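Local coordinates for fimbrin (Schizosaccharomyces pombe, PDB 1RT8), which binds and crosslinks actin filaments and works in cell polarity, cytokinesis, mating and spore formation, at residues 307-319 with 343-355. Sequence-based numbering, arbitrary orientation.
Sequences FNNLRDGLILLQA and MMRFKAVENCNYA. With SO4 (sulfate ion), chain D.
Asn351 reaches from helix 345-361 to the turn ahead of helix 314-323, where it meets Asp312, a compact example of a side-chain amide joining a helix to the start of its neighbour. Asn351 CB already lies 3.2 Å from Asp312 O, and CG stands against the same oxygen. With CG anti to the carbonyl carbon (chi1 -79°), the amide swings so that ND2 of Asn351 comes end on to Asp312 O and donates to it over 3.0 Å. The bond is nearly in line with the carbonyl and only 3° out of the amide plane; the same nitrogen also donates to Asn334 O, while Leu314 CD2 packs 3.6 Å from Asn351 ND2. Cut back to an alanine, this position is likely to leave both Asp312 O and Asn334 O without this donor and open a gap beside Leu314.

The side chain of Asp312 is held as well: its OD1 accepts from Leu314 N at 2.8 Å, an Asx turn leading into helix 314-323, whose N-cap position is Gly313. The bent end of Met343 brings CE to 3.7 Å from Asp312 CB, the two side chains crossing at about a right angle, and CE goes on to touch Leu314 CD1. Close approach here depends on Gly313, since a CB on it would collide with Asn351 CB. One helical turn on, Leu317 lays CD2 against Ala355 CB (3.9 Å) and obliquely against the ring of Tyr354.

The segments 314-319 and 345-355 run roughly parallel, their axes 9.2 Å apart and inclined by 30°, within the third calponin-homology domain. Helix 371-375 closes over Leu316, Ala348 and Cys352, while helix 379-397 packs on Leu310 and Leu316.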
ATOM      1  N   PHE A 307      -5.725  15.246   5.874  1.00 25.57           N
ATOM      2  CA  PHE A 307      -6.138  16.537   6.397  1.00 25.68           C
ATOM      3  C   PHE A 307      -7.623  16.862   6.329  1.00 27.36           C
ATOM      4  O   PHE A 307      -8.029  17.977   6.659  1.00 28.52           O
ATOM      5  CB  PHE A 307      -5.306  17.641   5.743  1.00 25.39           C
ATOM      6  CG  PHE A 307      -3.844  17.558   6.077  1.00 26.33           C
ATOM      7  CD1 PHE A 307      -2.922  17.150   5.128  1.00 24.71           C
ATOM      8  CD2 PHE A 307      -3.403  17.822   7.373  1.00 23.99           C
ATOM      9  CE1 PHE A 307      -1.579  17.005   5.463  1.00 28.04           C
ATOM     10  CE2 PHE A 307      -2.071  17.678   7.712  1.00 24.65           C
ATOM     11  CZ  PHE A 307      -1.158  17.267   6.757  1.00 25.54           C
ATOM     12  N   ASN A 308      -8.434  15.896   5.910  1.00 27.10           N
ATOM     13  CA  ASN A 308      -9.876  16.092   5.866  1.00 26.80           C
ATOM     14  C   ASN A 308     -10.626  14.900   6.453  1.00 25.31           C
ATOM     15  O   ASN A 308     -11.687  15.069   7.053  1.00 25.81           O
ATOM     16  CB  ASN A 308     -10.370  16.347   4.435  1.00 26.05           C
ATOM     17  CG  ASN A 308     -10.088  17.769   3.964  1.00 31.21           C
ATOM     18  OD1 ASN A 308     -10.608  18.742   4.528  1.00 30.61           O
ATOM     19  ND2 ASN A 308      -9.252  17.898   2.930  1.00 27.28           N
ATOM     20  N   ASN A 309     -10.066  13.707   6.310  1.00 22.82           N
ATOM     21  CA  ASN A 309     -10.725  12.501   6.806  1.00 22.52           C
ATOM     22  C   ASN A 309     -10.798  12.321   8.330  1.00 21.41           C
ATOM     23  O   ASN A 309     -11.487  11.415   8.801  1.00 22.33           O
ATOM     24  CB  ASN A 309     -10.072  11.252   6.201  1.00 23.32           C
ATOM     25  CG  ASN A 309     -10.126  11.226   4.677  1.00 26.92           C
ATOM     26  OD1 ASN A 309     -10.891  11.965   4.044  1.00 30.01           O
ATOM     27  ND2 ASN A 309      -9.319  10.357   4.082  1.00 20.65           N
ATOM     28  N   LEU A 310     -10.102  13.155   9.102  1.00 21.19           N
ATOM     29  CA  LEU A 310     -10.128  13.027  10.565  1.00 20.76           C
ATOM     30  C   LEU A 310     -10.951  14.129  11.224  1.00 22.71           C
ATOM     31  O   LEU A 310     -11.061  14.175  12.457  1.00 20.84           O
ATOM     32  CB  LEU A 310      -8.711  13.097  11.151  1.00 19.72           C
ATOM     33  CG  LEU A 310      -7.636  12.192  10.543  1.00 24.00           C
ATOM     34  CD1 LEU A 310      -6.372  12.227  11.399  1.00 22.52           C
ATOM     35  CD2 LEU A 310      -8.163  10.796  10.468  1.00 24.98           C
ATOM     36  N   ARG A 311     -11.517  15.017  10.410  1.00 20.86           N
ATOM     37  CA  ARG A 311     -12.290  16.135  10.940  1.00 22.19           C
ATOM     38  C   ARG A 311     -13.543  15.816  11.759  1.00 22.54           C
ATOM     39  O   ARG A 311     -13.883  16.569  12.662  1.00 23.78           O
ATOM     40  CB  ARG A 311     -12.651  17.098   9.811  1.00 22.67           C
ATOM     41  CG  ARG A 311     -11.443  17.757   9.154  1.00 25.72           C
ATOM     42  CD  ARG A 311     -11.900  18.865   8.220  1.00 29.89           C
ATOM     43  NE  ARG A 311     -10.794  19.447   7.467  1.00 38.20           N
ATOM     44  CZ  ARG A 311     -10.897  20.555   6.736  1.00 42.67           C
ATOM     45  NH1 ARG A 311     -12.060  21.191   6.667  1.00 42.39           N
ATOM     46  NH2 ARG A 311      -9.838  21.032   6.087  1.00 43.93           N
ATOM     47  N   ASP A 312     -14.246  14.726  11.462  1.00 22.56           N
ATOM     48  CA  ASP A 312     -15.429  14.420  12.253  1.00 23.85           C
ATOM     49  C   ASP A 312     -15.103  13.530  13.453  1.00 22.91           C
ATOM     50  O   ASP A 312     -16.001  13.057  14.141  1.00 21.60           O
ATOM     51  CB  ASP A 312     -16.531  13.780  11.392  1.00 24.13           C
ATOM     52  CG  ASP A 312     -16.169  12.387  10.915  1.00 25.00           C
ATOM     53  OD1 ASP A 312     -15.337  11.716  11.563  1.00 28.68           O
ATOM     54  OD2 ASP A 312     -16.732  11.957   9.897  1.00 26.10           O
ATOM     55  N   GLY A 313     -13.810  13.298  13.675  1.00 22.15           N
ATOM     56  CA  GLY A 313     -13.348  12.520  14.812  1.00 21.79           C
ATOM     57  C   GLY A 313     -13.585  11.024  14.866  1.00 23.79           C
ATOM     58  O   GLY A 313     -13.083  10.357  15.775  1.00 24.95           O
ATOM     59  N   LEU A 314     -14.330  10.488  13.908  1.00 22.59           N
ATOM     60  CA  LEU A 314     -14.642   9.065  13.901  1.00 23.30           C
ATOM     61  C   LEU A 314     -13.438   8.157  13.692  1.00 24.36           C
ATOM     62  O   LEU A 314     -13.316   7.120  14.343  1.00 26.27           O
ATOM     63  CB  LEU A 314     -15.711   8.786  12.843  1.00 22.00           C
ATOM     64  CG  LEU A 314     -17.068   9.427  13.157  1.00 22.50           C
ATOM     65  CD1 LEU A 314     -18.088   9.040  12.079  1.00 22.64           C
ATOM     66  CD2 LEU A 314     -17.543   8.947  14.520  1.00 23.50           C
ATOM     67  N   ILE A 315     -12.556   8.544  12.779  1.00 24.30           N
ATOM     68  CA  ILE A 315     -11.350   7.775  12.496  1.00 25.42           C
ATOM     69  C   ILE A 315     -10.466   7.708  13.734  1.00 26.10           C
ATOM     70  O   ILE A 315      -9.994   6.637  14.106  1.00 26.42           O
ATOM     71  CB  ILE A 315     -10.545   8.408  11.335  1.00 26.69           C
ATOM     72  CG1 ILE A 315     -11.346   8.305  10.035  1.00 25.94           C
ATOM     73  CG2 ILE A 315      -9.171   7.740  11.210  1.00 28.72           C
ATOM     74  CD1 ILE A 315     -11.668   6.903   9.597  1.00 25.21           C
ATOM     75  N   LEU A 316     -10.245   8.853  14.374  1.00 25.34           N
ATOM     76  CA  LEU A 316      -9.418   8.901  15.575  1.00 25.98           C
ATOM     77  C   LEU A 316     -10.003   8.038  16.697  1.00 27.24           C
ATOM     78  O   LEU A 316      -9.279   7.294  17.370  1.00 26.84           O
ATOM     79  CB  LEU A 316      -9.261  10.353  16.052  1.00 24.52           C
ATOM     80  CG  LEU A 316      -8.349  11.232  15.171  1.00 24.74           C
ATOM     81  CD1 LEU A 316      -8.459  12.693  15.564  1.00 21.55           C
ATOM     82  CD2 LEU A 316      -6.915  10.763  15.317  1.00 24.89           C
ATOM     83  N   LEU A 317     -11.315   8.135  16.893  1.00 26.50           N
ATOM     84  CA  LEU A 317     -11.975   7.367  17.932  1.00 25.32           C
ATOM     85  C   LEU A 317     -11.834   5.870  17.672  1.00 24.66           C
ATOM     86  O   LEU A 317     -11.632   5.094  18.604  1.00 24.00           O
ATOM     87  CB  LEU A 317     -13.443   7.784  18.042  1.00 24.15           C
ATOM     88  CG  LEU A 317     -13.601   9.206  18.601  1.00 26.15           C
ATOM     89  CD1 LEU A 317     -15.059   9.641  18.568  1.00 27.27           C
ATOM     90  CD2 LEU A 317     -13.058   9.259  20.018  1.00 25.75           C
ATOM     91  N   GLN A 318     -11.923   5.460  16.413  1.00 24.75           N
ATOM     92  CA  GLN A 318     -11.766   4.045  16.087  1.00 26.01           C
ATOM     93  C   GLN A 318     -10.354   3.585  16.436  1.00 27.78           C
ATOM     94  O   GLN A 318     -10.172   2.505  16.992  1.00 27.49           O
ATOM     95  CB  GLN A 318     -12.019   3.790  14.608  1.00 25.83           C
ATOM     96  CG  GLN A 318     -13.474   3.888  14.193  1.00 27.11           C
ATOM     97  CD  GLN A 318     -13.633   3.762  12.693  1.00 27.35           C
ATOM     98  OE1 GLN A 318     -13.240   2.759  12.095  1.00 29.00           O
ATOM     99  NE2 GLN A 318     -14.203   4.786  12.074  1.00 28.34           N
ATOM    100  N   ALA A 319      -9.365   4.416  16.107  1.00 26.79           N
ATOM    101  CA  ALA A 319      -7.965   4.109  16.379  1.00 27.12           C
ATOM    102  C   ALA A 319      -7.761   3.833  17.864  1.00 28.02           C
ATOM    103  O   ALA A 319      -7.132   2.831  18.225  1.00 27.18           O
ATOM    104  CB  ALA A 319      -7.065   5.272  15.927  1.00 27.05           C
ATOM    105  N   MET A 343     -20.999  15.791   8.604  1.00 35.34           N
ATOM    106  CA  MET A 343     -21.539  15.839   9.960  1.00 32.49           C
ATOM    107  C   MET A 343     -21.691  17.305  10.351  1.00 30.95           C
ATOM    108  O   MET A 343     -20.910  18.146   9.914  1.00 31.39           O
ATOM    109  CB  MET A 343     -20.567  15.146  10.923  1.00 30.79           C
ATOM    110  CG  MET A 343     -21.025  15.088  12.372  1.00 28.95           C
ATOM    111  SD  MET A 343     -19.809  14.241  13.400  1.00 27.12           S
ATOM    112  CE  MET A 343     -19.805  12.582  12.629  1.00 22.67           C
ATOM    113  N   MET A 344     -22.701  17.624  11.154  1.00 29.79           N
ATOM    114  CA  MET A 344     -22.878  18.999  11.594  1.00 28.72           C
ATOM    115  C   MET A 344     -21.631  19.377  12.379  1.00 28.17           C
ATOM    116  O   MET A 344     -21.073  18.551  13.103  1.00 26.46           O
ATOM    117  CB  MET A 344     -24.104  19.124  12.484  1.00 29.64           C
ATOM    118  CG  MET A 344     -25.397  18.776  11.781  1.00 34.42           C
ATOM    119  SD  MET A 344     -26.788  19.058  12.870  1.00 36.94           S
ATOM    120  CE  MET A 344     -27.456  20.562  12.146  1.00 35.62           C
ATOM    121  N   ARG A 345     -21.202  20.628  12.263  1.00 26.66           N
ATOM    122  CA  ARG A 345     -19.993  21.038  12.950  1.00 27.55           C
ATOM    123  C   ARG A 345     -19.950  20.786  14.446  1.00 27.11           C
ATOM    124  O   ARG A 345     -18.976  20.210  14.934  1.00 25.98           O
ATOM    125  CB  ARG A 345     -19.678  22.509  12.690  1.00 28.93           C
ATOM    126  CG  ARG A 345     -18.347  22.919  13.306  1.00 32.50           C
ATOM    127  CD  ARG A 345     -17.672  24.021  12.515  1.00 33.80           C
ATOM    128  NE  ARG A 345     -16.341  24.314  13.039  1.00 36.19           N
ATOM    129  CZ  ARG A 345     -16.109  24.816  14.245  1.00 35.85           C
ATOM    130  NH1 ARG A 345     -17.125  25.083  15.057  1.00 34.76           N
ATOM    131  NH2 ARG A 345     -14.864  25.059  14.633  1.00 33.39           N
ATOM    132  N   PHE A 346     -20.977  21.210  15.180  1.00 23.88           N
ATOM    133  CA  PHE A 346     -20.957  21.009  16.624  1.00 25.04           C
ATOM    134  C   PHE A 346     -20.839  19.527  16.973  1.00 23.47           C
ATOM    135  O   PHE A 346     -20.263  19.174  17.998  1.00 26.46           O
ATOM    136  CB  PHE A 346     -22.190  21.651  17.291  1.00 22.57           C
ATOM    137  CG  PHE A 346     -23.462  20.859  17.158  1.00 20.64           C
ATOM    138  CD1 PHE A 346     -23.884  20.018  18.188  1.00 22.87           C
ATOM    139  CD2 PHE A 346     -24.270  20.990  16.035  1.00 20.07           C
ATOM    140  CE1 PHE A 346     -25.097  19.326  18.099  1.00 20.44           C
ATOM    141  CE2 PHE A 346     -25.485  20.303  15.936  1.00 20.81           C
ATOM    142  CZ  PHE A 346     -25.898  19.469  16.974  1.00 22.45           C
ATOM    143  N   LYS A 347     -21.365  18.658  16.114  1.00 22.81           N
ATOM    144  CA  LYS A 347     -21.264  17.224  16.363  1.00 23.10           C
ATOM    145  C   LYS A 347     -19.829  16.722  16.133  1.00 23.99           C
ATOM    146  O   LYS A 347     -19.339  15.880  16.881  1.00 22.83           O
ATOM    147  CB  LYS A 347     -22.243  16.446  15.478  1.00 21.91           C
ATOM    148  CG  LYS A 347     -23.687  16.722  15.811  1.00 23.39           C
ATOM    149  CD  LYS A 347     -24.620  15.652  15.283  1.00 23.95           C
ATOM    150  CE  LYS A 347     -26.010  15.851  15.874  1.00 26.80           C
ATOM    151  NZ  LYS A 347     -26.929  14.735  15.548  1.00 28.06           N
ATOM    152  N   ALA A 348     -19.155  17.240  15.108  1.00 23.35           N
ATOM    153  CA  ALA A 348     -17.787  16.816  14.840  1.00 23.82           C
ATOM    154  C   ALA A 348     -16.869  17.328  15.951  1.00 22.75           C
ATOM    155  O   ALA A 348     -15.926  16.646  16.351  1.00 21.89           O
ATOM    156  CB  ALA A 348     -17.325  17.346  13.471  1.00 24.14           C
ATOM    157  N   VAL A 349     -17.151  18.534  16.444  1.00 21.77           N
ATOM    158  CA  VAL A 349     -16.358  19.126  17.513  1.00 23.85           C
ATOM    159  C   VAL A 349     -16.513  18.321  18.796  1.00 22.74           C
ATOM    160  O   VAL A 349     -15.550  18.154  19.541  1.00 23.27           O
ATOM    161  CB  VAL A 349     -16.758  20.599  17.779  1.00 24.83           C
ATOM    162  CG1 VAL A 349     -16.160  21.084  19.105  1.00 25.71           C
ATOM    163  CG2 VAL A 349     -16.249  21.477  16.638  1.00 24.33           C
ATOM    164  N   GLU A 350     -17.720  17.823  19.057  1.00 22.99           N
ATOM    165  CA  GLU A 350     -17.934  17.009  20.245  1.00 25.06           C
ATOM    166  C   GLU A 350     -17.096  15.739  20.091  1.00 24.37           C
ATOM    167  O   GLU A 350     -16.389  15.336  21.015  1.00 23.94           O
ATOM    168  CB  GLU A 350     -19.419  16.663  20.400  1.00 26.10           C
ATOM    169  CG  GLU A 350     -20.271  17.887  20.726  1.00 30.60           C
ATOM    170  CD  GLU A 350     -21.752  17.583  20.842  1.00 33.30           C
ATOM    171  OE1 GLU A 350     -22.176  16.492  20.399  1.00 33.29           O
ATOM    172  OE2 GLU A 350     -22.492  18.454  21.363  1.00 33.57           O
ATOM    173  N   ASN A 351     -17.166  15.123  18.913  1.00 22.82           N
ATOM    174  CA  ASN A 351     -16.401  13.912  18.646  1.00 23.50           C
ATOM    175  C   ASN A 351     -14.910  14.170  18.809  1.00 22.93           C
ATOM    176  O   ASN A 351     -14.199  13.364  19.392  1.00 20.72           O
ATOM    177  CB  ASN A 351     -16.674  13.394  17.228  1.00 25.52           C
ATOM    178  CG  ASN A 351     -17.983  12.631  17.125  1.00 27.15           C
ATOM    179  OD1 ASN A 351     -18.671  12.411  18.128  1.00 25.08           O
ATOM    180  ND2 ASN A 351     -18.327  12.207  15.908  1.00 26.83           N
ATOM    181  N   CYS A 352     -14.435  15.302  18.296  1.00 22.86           N
ATOM    182  CA  CYS A 352     -13.019  15.611  18.402  1.00 23.53           C
ATOM    183  C   CYS A 352     -12.602  16.010  19.818  1.00 23.35           C
ATOM    184  O   CYS A 352     -11.490  15.703  20.244  1.00 21.37           O
ATOM    185  CB  CYS A 352     -12.639  16.695  17.388  1.00 23.00           C
ATOM    186  SG  CYS A 352     -12.693  16.103  15.667  1.00 25.25           S
ATOM    187  N   ASN A 353     -13.484  16.688  20.552  1.00 25.22           N
ATOM    188  CA  ASN A 353     -13.162  17.068  21.935  1.00 26.37           C
ATOM    189  C   ASN A 353     -12.974  15.790  22.753  1.00 26.46           C
ATOM    190  O   ASN A 353     -12.107  15.709  23.620  1.00 27.61           O
ATOM    191  CB  ASN A 353     -14.285  17.901  22.564  1.00 27.26           C
ATOM    192  CG  ASN A 353     -14.334  19.326  22.033  1.00 27.06           C
ATOM    193  OD1 ASN A 353     -13.361  19.830  21.478  1.00 25.38           O
ATOM    194  ND2 ASN A 353     -15.464  19.984  22.225  1.00 26.60           N
ATOM    195  N   TYR A 354     -13.798  14.793  22.459  1.00 28.12           N
ATOM    196  CA  TYR A 354     -13.743  13.507  23.142  1.00 28.62           C
ATOM    197  C   TYR A 354     -12.435  12.793  22.782  1.00 30.16           C
ATOM    198  O   TYR A 354     -11.751  12.251  23.649  1.00 30.18           O
ATOM    199  CB  TYR A 354     -14.967  12.676  22.736  1.00 29.28           C
ATOM    200  CG  TYR A 354     -15.135  11.347  23.449  1.00 30.39           C
ATOM    201  CD1 TYR A 354     -14.685  11.160  24.759  1.00 32.08           C
ATOM    202  CD2 TYR A 354     -15.774  10.284  22.819  1.00 31.37           C
ATOM    203  CE1 TYR A 354     -14.868   9.929  25.422  1.00 31.90           C
ATOM    204  CE2 TYR A 354     -15.962   9.066  23.464  1.00 32.69           C
ATOM    205  CZ  TYR A 354     -15.505   8.893  24.764  1.00 32.78           C
ATOM    206  OH  TYR A 354     -15.675   7.669  25.384  1.00 32.55           O
ATOM    207  N   ALA A 355     -12.079  12.817  21.502  1.00 28.43           N
ATOM    208  CA  ALA A 355     -10.853  12.179  21.049  1.00 28.55           C
ATOM    209  C   ALA A 355      -9.634  12.782  21.749  1.00 29.77           C
ATOM    210  O   ALA A 355      -8.720  12.064  22.148  1.00 29.02           O
ATOM    211  CB  ALA A 355     -10.717  12.325  19.540  1.00 26.00           C
TER
HETATM  212  S   SO4 D9003     -13.245  23.159  22.001  1.00 84.09           S
HETATM  213  O1  SO4 D9003     -12.684  22.416  20.667  1.00 81.45           O
HETATM  214  O2  SO4 D9003     -12.817  24.538  21.871  1.00 83.72           O
HETATM  215  O3  SO4 D9003     -14.545  23.037  22.074  1.00 82.75           O
HETATM  216  O4  SO4 D9003     -12.490  22.527  23.059  1.00 82.60           O